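Uncharacterized protein (Ruminococcus gnavus, PDB 4QAN) is of unknown function but has a cystatin-like fold, as a divergent member of the NTF2-like superfamily, and probably binds a metal ion. Local coordinates at residues D53-A56 against L57-F61; I216-T220 against P221-V225; L237-A240 against L241-T245; E266-T269 against M270-F274; M367-S370 against K371-R375. One frame throughout, in Å; residues are numbered along the deposited sequence. Where two conformers were deposited one is given.

Contact 1. Residues D53-A56 against L57-F61; sequences DETA and LQINF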
loop_
_atom_site.group_PDB
_atom_site.type_symbol
_atom_site.label_atom_id
_atom_site.label_comp_id
_atom_site.label_asym_id
_atom_site.label_seq_id
_atom_site.Cartn_x
_atom_site.Cartn_y
_atom_site.Cartn_z
ATOM N N ASP A 53 5.840 -3.222 8.331
ATOM C CA ASP A 53 5.687 -4.669 8.525
ATOM C C ASP A 53 4.890 -5.001 9.793
ATOM O O ASP A 53 4.123 -5.953 9.821
ATOM C CB ASP A 53 7.046 -5.374 8.583
ATOM C CG ASP A 53 7.803 -5.315 7.274
ATOM O OD1 ASP A 53 7.176 -5.259 6.198
ATOM O OD2 ASP A 53 9.049 -5.333 7.326
ATOM N N GLU A 54 5.078 -4.212 10.838
ATOM C CA GLU A 54 4.472 -4.507 12.128
ATOM C C GLU A 54 2.960 -4.286 12.038
ATOM O O GLU A 54 2.188 -5.170 12.384
ATOM C CB GLU A 54 5.104 -3.668 13.250
ATOM C CG GLU A 54 6.620 -3.802 13.384
ATOM C CD GLU A 54 7.406 -2.836 12.501
ATOM O OE1 GLU A 54 6.817 -2.261 11.555
ATOM O OE2 GLU A 54 8.617 -2.646 12.768
ATOM N N THR A 55 2.541 -3.133 11.533
ATOM C CA THR A 55 1.115 -2.876 11.316
ATOM C C THR A 55 0.530 -3.911 10.355
ATOM O O THR A 55 -0.515 -4.500 10.629
ATOM C CB THR A 55 0.869 -1.461 10.768
ATOM O OG1 THR A 55 1.373 -0.491 11.695
ATOM C CG2 THR A 55 -0.617 -1.205 10.526
ATOM N N ALA A 56 1.204 -4.148 9.234
ATOM C CA ALA A 56 0.676 -5.071 8.220
ATOM C C ALA A 56 0.405 -6.487 8.781
ATOM O O ALA A 56 -0.601 -7.100 8.451
ATOM C CB ALA A 56 1.612 -5.144 7.022
ATOM N N LEU A 57 1.284 -6.979 9.643
ATOM C CA LEU A 57 1.126 -8.314 10.236
ATOM C C LEU A 57 0.224 -8.381 11.488
ATOM O O LEU A 57 -0.278 -9.460 11.814
ATOM C CB LEU A 57 2.498 -8.900 10.564
ATOM C CG LEU A 57 3.417 -9.101 9.349
ATOM C CD1 LEU A 57 4.862 -9.321 9.797
ATOM C CD2 LEU A 57 2.928 -10.252 8.488
ATOM N N GLN A 58 -0.019 -7.240 12.145
ATOM C CA GLN A 58 -0.681 -7.204 13.461
ATOM C C GLN A 58 -2.046 -6.507 13.516
ATOM O O GLN A 58 -2.850 -6.798 14.405
ATOM C CB GLN A 58 0.232 -6.513 14.481
ATOM C CG GLN A 58 1.618 -7.115 14.604
ATOM C CD GLN A 58 1.573 -8.482 15.223
ATOM O OE1 GLN A 58 1.324 -8.616 16.422
ATOM N NE2 GLN A 58 1.801 -9.513 14.414
ATOM N N ILE A 59 -2.304 -5.584 12.592
ATOM C CA ILE A 59 -3.509 -4.765 12.669
ATOM C C ILE A 59 -4.793 -5.583 12.884
ATOM O O ILE A 59 -4.991 -6.614 12.253
ATOM C CB ILE A 59 -3.664 -3.835 11.441
ATOM C CG1 ILE A 59 -4.754 -2.795 11.711
ATOM C CG2 ILE A 59 -3.979 -4.630 10.179
ATOM C CD1 ILE A 59 -4.625 -1.545 10.879
ATOM N N ASN A 60 -5.653 -5.095 13.779
ATOM C CA ASN A 60 -6.928 -5.728 14.101
ATOM C C ASN A 60 -8.010 -5.220 13.164
ATOM O O ASN A 60 -8.462 -4.075 13.284
ATOM C CB ASN A 60 -7.306 -5.425 15.553
ATOM C CG ASN A 60 -8.555 -6.171 16.021
ATOM O OD1 ASN A 60 -9.499 -6.415 15.261
ATOM N ND2 ASN A 60 -8.573 -6.502 17.304
ATOM N N PHE A 61 -8.418 -6.087 12.244
ATOM C CA PHE A 61 -9.396 -5.766 11.215
ATOM C C PHE A 61 -10.679 -5.207 11.814
ATOM O O PHE A 61 -11.097 -4.101 11.471
ATOM C CB PHE A 61 -9.694 -7.029 10.394
ATOM C CG PHE A 61 -10.671 -6.823 9.284
ATOM C CD1 PHE A 61 -12.041 -6.895 9.521
ATOM C CD2 PHE A 61 -10.235 -6.584 8.001
ATOM C CE1 PHE A 61 -12.955 -6.710 8.499
ATOM C CE2 PHE A 61 -11.147 -6.397 6.965
ATOM C CZ PHE A 61 -12.508 -6.458 7.217
#
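T55 and I59 meet at the C-terminal end of helix 52-58, where the methyl CG2 of T55 lies 4.0 Å from CD1 of I59, the two side chains crossing obliquely. The torsion of T55 (chi1 -59°) sets OG1 beside its own backbone N, bonded back to the carbonyl of A51 and weakly to H171, and leaves CG2 to supply the apolar surface. A beta-branched isoleucine suits the position one turn on, since CD1 reaches the T55 methyl while CB and CG2 pack on the carbonyl O of T55. That O accepts two N-H groups: I59 N at 2.9 Å, in the carbonyl plane, and Q58 N at 3.2 Å, from above that plane. Chi1 of Q58 (-55°) puts CG beside its own N, 3.0 Å from the O of E54. On the buried side, A56 is small enough to fit against helix 87-108. I59 is the first to leave helical angles, and T55 O taking both an i+3 and an i+4 N-H is a common helix ending.

Contact 2. Residues I216-T220 against P221-V225; sequences ISEKT and PQRAV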
loop_
_atom_site.group_PDB
_atom_site.type_symbol
_atom_site.label_atom_id
_atom_site.label_comp_id
_atom_site.label_asym_id
_atom_site.label_seq_id
_atom_site.Cartn_x
_atom_site.Cartn_y
_atom_site.Cartn_z
ATOM N N ILE A 216 9.191 -7.117 -14.974
ATOM C CA ILE A 216 9.280 -8.400 -15.684
ATOM C C ILE A 216 8.229 -8.417 -16.780
ATOM O O ILE A 216 7.185 -7.769 -16.662
ATOM C CB ILE A 216 9.098 -9.638 -14.776
ATOM C CG1 ILE A 216 7.717 -9.652 -14.135
ATOM C CG2 ILE A 216 10.189 -9.697 -13.710
ATOM C CD1 ILE A 216 7.482 -10.874 -13.265
ATOM N N SER A 217 8.506 -9.175 -17.831
ATOM C CA SER A 217 7.658 -9.205 -19.006
ATOM C C SER A 217 7.594 -10.616 -19.587
ATOM O O SER A 217 8.315 -11.483 -19.160
ATOM C CB SER A 217 8.225 -8.233 -20.045
ATOM O OG SER A 217 9.503 -8.647 -20.501
ATOM N N GLU A 218 6.721 -10.817 -20.564
ATOM C CA GLU A 218 6.650 -12.064 -21.324
ATOM C C GLU A 218 6.592 -11.708 -22.804
ATOM O O GLU A 218 6.313 -10.559 -23.158
ATOM C CB GLU A 218 5.404 -12.862 -20.932
ATOM C CG GLU A 218 5.350 -13.296 -19.473
ATOM C CD GLU A 218 6.461 -14.263 -19.061
ATOM O OE1 GLU A 218 7.191 -14.777 -19.930
ATOM O OE2 GLU A 218 6.608 -14.516 -17.849
ATOM N N LYS A 219 6.815 -12.684 -23.672
ATOM C CA LYS A 219 7.011 -12.392 -25.088
ATOM C C LYS A 219 5.744 -12.116 -25.857
ATOM O O LYS A 219 5.807 -11.567 -26.945
ATOM C CB LYS A 219 7.798 -13.504 -25.772
ATOM C CG LYS A 219 9.252 -13.518 -25.354
ATOM C CD LYS A 219 10.057 -12.551 -26.187
ATOM C CE LYS A 219 11.425 -12.327 -25.586
ATOM N NZ LYS A 219 12.047 -11.171 -26.263
ATOM N N THR A 220 4.597 -12.482 -25.316
ATOM C CA THR A 220 3.334 -12.120 -25.950
ATOM C C THR A 220 2.461 -11.469 -24.905
ATOM O O THR A 220 2.660 -11.697 -23.715
ATOM C CB THR A 220 2.588 -13.347 -26.515
ATOM O OG1 THR A 220 2.049 -14.107 -25.432
ATOM C CG2 THR A 220 3.524 -14.223 -27.349
ATOM N N PRO A 221 1.483 -10.659 -25.343
ATOM C CA PRO A 221 0.598 -10.030 -24.362
ATOM C C PRO A 221 -0.225 -11.072 -23.574
ATOM O O PRO A 221 -0.320 -10.983 -22.353
ATOM C CB PRO A 221 -0.276 -9.086 -25.208
ATOM C CG PRO A 221 -0.145 -9.550 -26.613
ATOM C CD PRO A 221 1.196 -10.222 -26.721
ATOM N N GLN A 222 -0.768 -12.071 -24.264
ATOM C CA GLN A 222 -1.488 -13.167 -23.600
ATOM C C GLN A 222 -0.659 -13.841 -22.483
ATOM O O GLN A 222 -1.178 -14.126 -21.405
ATOM C CB GLN A 222 -1.918 -14.237 -24.612
ATOM C CG GLN A 222 -2.962 -13.785 -25.635
ATOM C CD GLN A 222 -2.362 -13.376 -26.974
ATOM O OE1 GLN A 222 -1.197 -12.943 -27.058
ATOM N NE2 GLN A 222 -3.154 -13.518 -28.040
ATOM N N ARG A 223 0.619 -14.099 -22.748
ATOM C CA ARG A 223 1.466 -14.796 -21.788
ATOM C C ARG A 223 1.743 -13.932 -20.558
ATOM O O ARG A 223 1.895 -14.439 -19.441
ATOM C CB ARG A 223 2.758 -15.271 -22.447
ATOM C CG ARG A 223 3.582 -16.195 -21.564
ATOM C CD ARG A 223 4.821 -16.670 -22.273
ATOM N NE ARG A 223 4.525 -17.309 -23.550
ATOM C CZ ARG A 223 5.429 -17.597 -24.476
ATOM N NH1 ARG A 223 6.705 -17.311 -24.290
ATOM N NH2 ARG A 223 5.049 -18.182 -25.595
ATOM N N ALA A 224 1.769 -12.623 -20.747
ATOM C CA ALA A 224 1.900 -11.702 -19.614
ATOM C C ALA A 224 0.718 -11.868 -18.665
ATOM O O ALA A 224 0.901 -11.973 -17.451
ATOM C CB ALA A 224 1.993 -10.267 -20.102
ATOM N N VAL A 225 -0.487 -11.911 -19.243
ATOM C CA VAL A 225 -1.722 -12.072 -18.494
ATOM C C VAL A 225 -1.758 -13.449 -17.832
ATOM O O VAL A 225 -2.123 -13.567 -16.653
ATOM C CB VAL A 225 -2.958 -11.872 -19.410
ATOM C CG1 VAL A 225 -4.246 -12.173 -18.667
ATOM C CG2 VAL A 225 -2.976 -10.452 -19.957
HETATM O O HOH W 1 7.782 -15.185 -22.522
#
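T220 and R223 make the defining bond of this turn: OG1 of T220 accepts from the backbone N of R223 at 3.0 Å with an N-H...O angle of 154°. The threonine reaches it because OG1 lies between its own N and carbonyl carbon (chi1 73°), turned toward the first turn of helix 221-234. Its carbonyl O takes the N-H of A224, and P221 follows well, having no N-H to satisfy at a helix start. R223 then runs back past the loop, its CG 3.9 Å from CB of E218, the two side chains crossing at about a right angle. Their charged ends do not touch directly. Instead one water receives N-H bonds from R223 NH1 and the backbone of K219, and donates to E218 OE1 at 2.7 Å. Arginine suits this edge, its long aliphatic part covering E218 while its guanidinium reaches the water. E218 also packs CB 3.6 Å from the N of A224. A threonine followed by proline, with its hydroxyl bonded to the third residue on, is a classic helix N-cap.

Contact 3. Residues L237-A240 against L241-T245; sequences LTRA and LAFAT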
loop_
_atom_site.group_PDB
_atom_site.type_symbol
_atom_site.label_atom_id
_atom_site.label_comp_id
_atom_site.label_asym_id
_atom_site.label_seq_id
_atom_site.Cartn_x
_atom_site.Cartn_y
_atom_site.Cartn_z
ATOM N N LEU A 237 2.499 -12.542 -5.057
ATOM C CA LEU A 237 1.902 -11.255 -5.363
ATOM C C LEU A 237 2.937 -10.183 -5.690
ATOM O O LEU A 237 2.633 -9.203 -6.383
ATOM C CB LEU A 237 0.952 -10.822 -4.259
ATOM C CG LEU A 237 -0.281 -11.718 -4.032
ATOM C CD1 LEU A 237 -1.317 -10.973 -3.210
ATOM C CD2 LEU A 237 -0.928 -12.204 -5.326
ATOM N N THR A 238 4.162 -10.374 -5.231
ATOM C CA THR A 238 5.233 -9.487 -5.634
ATOM C C THR A 238 5.550 -9.601 -7.113
ATOM O O THR A 238 5.757 -8.599 -7.767
ATOM C CB THR A 238 6.494 -9.732 -4.829
ATOM O OG1 THR A 238 6.142 -9.632 -3.456
ATOM C CG2 THR A 238 7.538 -8.694 -5.135
ATOM N N ARG A 239 5.575 -10.824 -7.620
ATOM C CA ARG A 239 5.774 -11.073 -9.029
ATOM C C ARG A 239 4.576 -10.548 -9.822
ATOM O O ARG A 239 4.718 -9.980 -10.917
ATOM C CB ARG A 239 5.980 -12.574 -9.233
ATOM C CG ARG A 239 6.366 -12.991 -10.622
ATOM C CD ARG A 239 6.778 -14.469 -10.656
ATOM N NE ARG A 239 6.580 -15.038 -11.990
ATOM C CZ ARG A 239 7.433 -14.930 -13.008
ATOM N NH1 ARG A 239 8.600 -14.293 -12.865
ATOM N NH2 ARG A 239 7.121 -15.489 -14.178
ATOM N N ALA A 240 3.391 -10.703 -9.251
ATOM C CA ALA A 240 2.203 -10.113 -9.844
ATOM C C ALA A 240 2.369 -8.600 -10.033
ATOM O O ALA A 240 1.978 -8.055 -11.081
ATOM C CB ALA A 240 0.979 -10.418 -9.013
ATOM N N LEU A 241 2.959 -7.922 -9.048
ATOM C CA LEU A 241 3.148 -6.472 -9.169
ATOM C C LEU A 241 4.233 -6.148 -10.198
ATOM O O LEU A 241 4.057 -5.240 -11.010
ATOM C CB LEU A 241 3.516 -5.855 -7.835
ATOM C CG LEU A 241 2.449 -5.970 -6.750
ATOM C CD1 LEU A 241 3.072 -5.638 -5.400
ATOM C CD2 LEU A 241 1.238 -5.094 -7.021
ATOM N N ALA A 242 5.332 -6.913 -10.174
ATOM C CA ALA A 242 6.402 -6.804 -11.182
ATOM C C ALA A 242 5.911 -6.759 -12.640
ATOM O O ALA A 242 6.516 -6.084 -13.468
ATOM C CB ALA A 242 7.396 -7.938 -11.023
ATOM N N PHE A 243 4.843 -7.481 -12.959
ATOM C CA PHE A 243 4.282 -7.487 -14.344
ATOM C C PHE A 243 3.743 -6.145 -14.817
ATOM O O PHE A 243 3.587 -5.926 -16.025
ATOM C CB PHE A 243 3.193 -8.563 -14.509
ATOM C CG PHE A 243 3.742 -9.953 -14.727
ATOM C CD1 PHE A 243 4.510 -10.238 -15.844
ATOM C CD2 PHE A 243 3.503 -10.964 -13.813
ATOM C CE1 PHE A 243 5.039 -11.510 -16.043
ATOM C CE2 PHE A 243 4.004 -12.239 -14.014
ATOM C CZ PHE A 243 4.782 -12.510 -15.122
ATOM N N ALA A 244 3.417 -5.257 -13.886
ATOM C CA ALA A 244 2.991 -3.898 -14.241
ATOM C C ALA A 244 4.013 -2.827 -13.839
ATOM O O ALA A 244 3.728 -1.645 -13.907
ATOM C CB ALA A 244 1.652 -3.604 -13.604
ATOM N N THR A 245 5.204 -3.238 -13.437
ATOM C CA THR A 245 6.251 -2.285 -13.085
ATOM C C THR A 245 6.943 -1.830 -14.371
ATOM O O THR A 245 7.709 -2.566 -14.957
ATOM C CB THR A 245 7.237 -2.925 -12.104
ATOM O OG1 THR A 245 6.503 -3.397 -10.963
ATOM C CG2 THR A 245 8.305 -1.917 -11.668
#
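R239 and F243, one helical turn apart, form the looser flank of this contact. The arginine is extended from CG to NE, and F243 CZ comes over one face of its guanidinium, 3.9 Å from NH2 and offset toward the rim. Because the two planes stand 73° apart, a ring corner meets the guanidinium and the groups do not stack flat. R239 is partly exposed here, whereas F243 is buried; E218 offers R239 a long, weak ion pair, while Q227 of helix 221-234 touches both side chains and F228 touches F243.

The backbone side is much closer. CD2 of F243 lies 3.3 Å from the carbonyl O of R239, and A240 CA stands at the ring edge. This is the last turn of helix 237-242, running into a type I beta turn from A242 to T245. Here F243 N bonds the O of R239 at 3.2 Å and makes a second, weak bond to the O of A240. One residue earlier, A242 N points almost straight at the O of T238 (N-H...O 168°).

Small and branched residues suit the buried flank. A240 lets L267 of helix 254-275 come near, whereas L241 sets CG 3.3 Å from the O of L237, and its side chain touches Y263 and A264 of that helix. The methyl of A242 rests 3.4 Å from the O of R239, with I216 packing beyond it.

Contact 4. Residues E266-T269 against M270-F274; sequences ELKT and MLYGF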
loop_
_atom_site.group_PDB
_atom_site.type_symbol
_atom_site.label_atom_id
_atom_site.label_comp_id
_atom_site.label_asym_id
_atom_site.label_seq_id
_atom_site.Cartn_x
_atom_site.Cartn_y
_atom_site.Cartn_z
ATOM N N GLU A 266 -5.311 -1.729 -7.298
ATOM C CA GLU A 266 -6.111 -2.241 -8.443
ATOM C C GLU A 266 -6.194 -3.760 -8.418
ATOM O O GLU A 266 -7.231 -4.349 -8.760
ATOM C CB GLU A 266 -5.484 -1.903 -9.815
ATOM C CG GLU A 266 -5.502 -0.463 -10.306
ATOM C CD GLU A 266 -4.723 -0.281 -11.642
ATOM O OE1 GLU A 266 -5.041 -0.917 -12.713
ATOM O OE2 GLU A 266 -3.768 0.535 -11.627
ATOM N N LEU A 267 -5.078 -4.388 -8.068
ATOM C CA LEU A 267 -4.995 -5.837 -7.975
ATOM C C LEU A 267 -5.911 -6.330 -6.850
ATOM O O LEU A 267 -6.821 -7.145 -7.086
ATOM C CB LEU A 267 -3.537 -6.267 -7.766
ATOM C CG LEU A 267 -3.198 -7.735 -7.473
ATOM C CD1 LEU A 267 -4.019 -8.691 -8.313
ATOM C CD2 LEU A 267 -1.710 -8.009 -7.679
ATOM N N LYS A 268 -5.707 -5.794 -5.652
ATOM C CA LYS A 268 -6.612 -6.026 -4.518
ATOM C C LYS A 268 -8.074 -5.896 -4.908
ATOM O O LYS A 268 -8.925 -6.718 -4.546
ATOM C CB LYS A 268 -6.329 -5.025 -3.403
ATOM C CG LYS A 268 -7.204 -5.225 -2.169
ATOM C CD LYS A 268 -7.076 -4.105 -1.160
ATOM C CE LYS A 268 -7.644 -2.806 -1.688
ATOM N NZ LYS A 268 -7.259 -1.677 -0.798
ATOM N N THR A 269 -8.355 -4.856 -5.671
ATOM C CA THR A 269 -9.693 -4.556 -6.055
ATOM C C THR A 269 -10.246 -5.676 -6.940
ATOM O O THR A 269 -11.401 -6.080 -6.796
ATOM C CB THR A 269 -9.734 -3.172 -6.719
ATOM O OG1 THR A 269 -9.351 -2.193 -5.742
ATOM C CG2 THR A 269 -11.122 -2.857 -7.249
HETATM N N MSE A 270 -9.398 -6.191 -7.822
HETATM C CA MSE A 270 -9.756 -7.291 -8.706
HETATM C C MSE A 270 -10.038 -8.532 -7.882
HETATM O O MSE A 270 -11.062 -9.175 -8.066
HETATM C CB MSE A 270 -8.649 -7.517 -9.740
HETATM C CG MSE A 270 -9.046 -8.693 -10.631
HETATM SE SE MSE A 270 -7.737 -9.128 -12.019
HETATM C CE MSE A 270 -6.513 -10.201 -10.909
ATOM N N LEU A 271 -9.149 -8.876 -6.960
ATOM C CA LEU A 271 -9.372 -10.035 -6.104
ATOM C C LEU A 271 -10.671 -9.890 -5.299
ATOM O O LEU A 271 -11.418 -10.870 -5.142
ATOM C CB LEU A 271 -8.190 -10.257 -5.154
ATOM C CG LEU A 271 -6.810 -10.385 -5.796
ATOM C CD1 LEU A 271 -5.757 -10.496 -4.720
ATOM C CD2 LEU A 271 -6.730 -11.564 -6.756
ATOM N N TYR A 272 -10.953 -8.680 -4.800
ATOM C CA TYR A 272 -12.175 -8.450 -4.026
ATOM C C TYR A 272 -13.382 -8.675 -4.932
ATOM O O TYR A 272 -14.433 -9.146 -4.478
ATOM C CB TYR A 272 -12.196 -7.038 -3.426
ATOM C CG TYR A 272 -11.313 -6.821 -2.191
ATOM C CD1 TYR A 272 -10.366 -7.769 -1.773
ATOM C CD2 TYR A 272 -11.434 -5.659 -1.447
ATOM C CE1 TYR A 272 -9.585 -7.543 -0.655
ATOM C CE2 TYR A 272 -10.640 -5.419 -0.341
ATOM C CZ TYR A 272 -9.726 -6.359 0.051
ATOM O OH TYR A 272 -8.967 -6.105 1.160
ATOM N N GLY A 273 -13.229 -8.373 -6.217
ATOM C CA GLY A 273 -14.295 -8.634 -7.195
ATOM C C GLY A 273 -14.663 -10.111 -7.283
ATOM O O GLY A 273 -15.850 -10.466 -7.326
ATOM N N PHE A 274 -13.651 -10.978 -7.324
ATOM C CA PHE A 274 -13.883 -12.434 -7.375
ATOM C C PHE A 274 -14.408 -12.937 -6.030
ATOM O O PHE A 274 -15.212 -13.857 -5.977
ATOM C CB PHE A 274 -12.607 -13.206 -7.737
ATOM C CG PHE A 274 -12.111 -12.958 -9.133
ATOM C CD1 PHE A 274 -12.855 -13.345 -10.231
ATOM C CD2 PHE A 274 -10.866 -12.375 -9.350
ATOM C CE1 PHE A 274 -12.388 -13.125 -11.514
ATOM C CE2 PHE A 274 -10.398 -12.147 -10.636
ATOM C CZ PHE A 274 -11.159 -12.533 -11.718
#
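K268 and Y272 make a CH-pi contact one turn apart on helix 254-275, a long helix, mostly buried along these residues, that packs against helices 87-108 and 221-234 in a protein of cystatin-like fold. The i to i+4 spacing is that of a regular alpha-helix, and four backbone bonds keep it, among them Y272 N to the O of K268 at 2.8 Å and L271 N to the O of L267, nearly along the C=O axis. CG of K268, anti to the backbone N (chi1 -178°), lies over one face of the tyrosine ring, 3.8 Å from its centroid and 20° off the normal. A lysine serves well in so buried a place: its methylenes cover the ring, while NZ goes on to a salt bridge with E93 and to the carbonyls of L76 and I74. Without the ring of Y272, as with an alanine here, the K268 methylenes would probably lose their aromatic cover and a gap would open beside L73, I74 and P79. The other flank is apolar. CD1 of L267 touches both M270, a selenomethionine, and L271, both of which also touch I232 of helix 221-234. CD1 lies 4.1 Å from CG of L271, and the methyl CE of M270, brought round by a bend at chi3, stops 3.9 Å from the same CD1.

Contact 5. Residues M367-S370 against K371-R375; sequences MRLS and KEESR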
loop_
_atom_site.group_PDB
_atom_site.type_symbol
_atom_site.label_atom_id
_atom_site.label_comp_id
_atom_site.label_asym_id
_atom_site.label_seq_id
_atom_site.Cartn_x
_atom_site.Cartn_y
_atom_site.Cartn_z
HETATM N N MSE A 367 -16.591 -8.637 -14.045
HETATM C CA MSE A 367 -17.965 -8.780 -14.529
HETATM C C MSE A 367 -18.366 -10.225 -14.470
HETATM O O MSE A 367 -17.735 -11.058 -15.116
HETATM C CB MSE A 367 -17.966 -8.306 -15.984
HETATM C CG MSE A 367 -19.309 -8.466 -16.688
HETATM SE SE MSE A 367 -19.240 -7.436 -18.372
HETATM C CE MSE A 367 -18.940 -8.922 -19.620
ATOM N N ARG A 368 -19.421 -10.529 -13.718
ATOM C CA ARG A 368 -19.967 -11.874 -13.643
ATOM C C ARG A 368 -20.605 -12.245 -14.978
ATOM O O ARG A 368 -21.240 -11.406 -15.615
ATOM C CB ARG A 368 -20.990 -11.962 -12.506
ATOM C CG ARG A 368 -21.698 -13.305 -12.352
ATOM C CD ARG A 368 -20.749 -14.471 -12.078
ATOM N NE ARG A 368 -21.484 -15.728 -12.041
ATOM C CZ ARG A 368 -22.235 -16.131 -11.019
ATOM N NH1 ARG A 368 -22.341 -15.389 -9.919
ATOM N NH2 ARG A 368 -22.884 -17.286 -11.089
ATOM N N LEU A 369 -20.392 -13.493 -15.407
ATOM C CA LEU A 369 -20.987 -14.025 -16.634
ATOM C C LEU A 369 -21.816 -15.276 -16.362
ATOM O O LEU A 369 -21.440 -16.120 -15.551
ATOM C CB LEU A 369 -19.892 -14.396 -17.636
ATOM C CG LEU A 369 -19.069 -13.274 -18.261
ATOM C CD1 LEU A 369 -18.055 -13.876 -19.211
ATOM C CD2 LEU A 369 -19.936 -12.255 -18.984
ATOM N N SER A 370 -22.937 -15.417 -17.064
ATOM C CA SER A 370 -23.684 -16.667 -17.017
ATOM C C SER A 370 -22.836 -17.740 -17.705
ATOM O O SER A 370 -21.875 -17.415 -18.411
ATOM C CB SER A 370 -25.050 -16.524 -17.699
ATOM O OG SER A 370 -24.933 -16.547 -19.110
ATOM N N LYS A 371 -23.174 -19.008 -17.483
ATOM C CA LYS A 371 -22.521 -20.110 -18.188
ATOM C C LYS A 371 -22.720 -19.976 -19.703
ATOM O O LYS A 371 -21.820 -20.278 -20.496
ATOM C CB LYS A 371 -23.086 -21.460 -17.731
ATOM C CG LYS A 371 -22.787 -21.833 -16.289
ATOM C CD LYS A 371 -21.348 -22.300 -16.107
ATOM C CE LYS A 371 -20.879 -22.113 -14.673
ATOM N NZ LYS A 371 -19.417 -22.366 -14.556
ATOM N N GLU A 372 -23.916 -19.545 -20.095
ATOM C CA GLU A 372 -24.224 -19.248 -21.495
ATOM C C GLU A 372 -23.281 -18.157 -22.009
ATOM O O GLU A 372 -22.572 -18.351 -22.992
ATOM C CB GLU A 372 -25.687 -18.799 -21.621
ATOM C CG GLU A 372 -26.158 -18.516 -23.037
ATOM C CD GLU A 372 -26.110 -19.740 -23.931
ATOM O OE1 GLU A 372 -26.309 -20.874 -23.427
ATOM O OE2 GLU A 372 -25.872 -19.563 -25.145
ATOM N N GLU A 373 -23.260 -17.018 -21.322
ATOM C CA GLU A 373 -22.383 -15.916 -21.697
ATOM C C GLU A 373 -20.898 -16.333 -21.753
ATOM O O GLU A 373 -20.159 -15.908 -22.639
ATOM C CB GLU A 373 -22.562 -14.745 -20.720
ATOM C CG GLU A 373 -23.888 -14.017 -20.852
ATOM C CD GLU A 373 -24.197 -13.097 -19.678
ATOM O OE1 GLU A 373 -23.282 -12.770 -18.886
ATOM O OE2 GLU A 373 -25.374 -12.700 -19.546
ATOM N N SER A 374 -20.465 -17.156 -20.799
ATOM C CA SER A 374 -19.064 -17.580 -20.711
ATOM C C SER A 374 -18.678 -18.467 -21.887
ATOM O O SER A 374 -17.570 -18.368 -22.402
ATOM C CB SER A 374 -18.833 -18.342 -19.411
ATOM O OG SER A 374 -17.474 -18.676 -19.245
ATOM N N ARG A 375 -19.597 -19.338 -22.305
ATOM C CA ARG A 375 -19.343 -20.239 -23.425
ATOM C C ARG A 375 -19.325 -19.496 -24.759
ATOM O O ARG A 375 -18.522 -19.815 -25.634
ATOM C CB ARG A 375 -20.384 -21.360 -23.480
ATOM C CG ARG A 375 -20.043 -22.452 -24.496
ATOM C CD ARG A 375 -21.110 -23.535 -24.589
ATOM N NE ARG A 375 -22.472 -22.999 -24.539
ATOM C CZ ARG A 375 -23.067 -22.298 -25.508
ATOM N NH1 ARG A 375 -22.431 -22.008 -26.642
ATOM N NH2 ARG A 375 -24.314 -21.870 -25.333
#
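S370 and E373 form a capping box at the start of helix 371-378, where the chain turns from strand 367-369 at 99° between their axes. OG of S370, held between its own N and carbonyl carbon (chi1 77°), faces into the first turn and accepts from E373 N at 2.8 Å, almost straight at 174°. The glutamate replies in the other direction: extended beyond CG, it runs back past the serine and sets OE1 to take a weak bond from S370 N at 3.2 Å. Serine's short hydroxyl and glutamate's longer reach suit these two roles. Replacing S370 by an alanine is likely to leave the N-H of E373 without its cap and the turn less firmly fixed. L369 lies slantwise against E373; L369 and S374, both buried, are touched by L328 of strand 322-331. CD1 of L369 lies 4.1 Å from CA of S374, whose small side chain also sets CB 3.3 Å from the O of S370. CD2 of L369 ends 3.4 Å from OE1 of E373.

Overall arrangement
The five contacts come in series along the chain, each within one continuous stretch. Contact 1 lies near the first, antiparallel sheet, its centre about 34 Å from that of contact 2, on the opposite side of the chain's centre. Contacts 2, 3 and 4 follow on successive helices, 221-234, 237-242 and 254-275, and form a connected chain: contact 2 touches contact 3 through I216 against R239 and F243, and contact 3 packs on contact 4 through its alanine and leucine side chains. Contact 5 leaves the mixed sheet, from its strand 367-369 into helix 371-378, its centre about 19 Å from that of contact 4 without touching it. Helices packed with two separate sheets, one antiparallel and one mixed, are consistent with a cystatin-like fold.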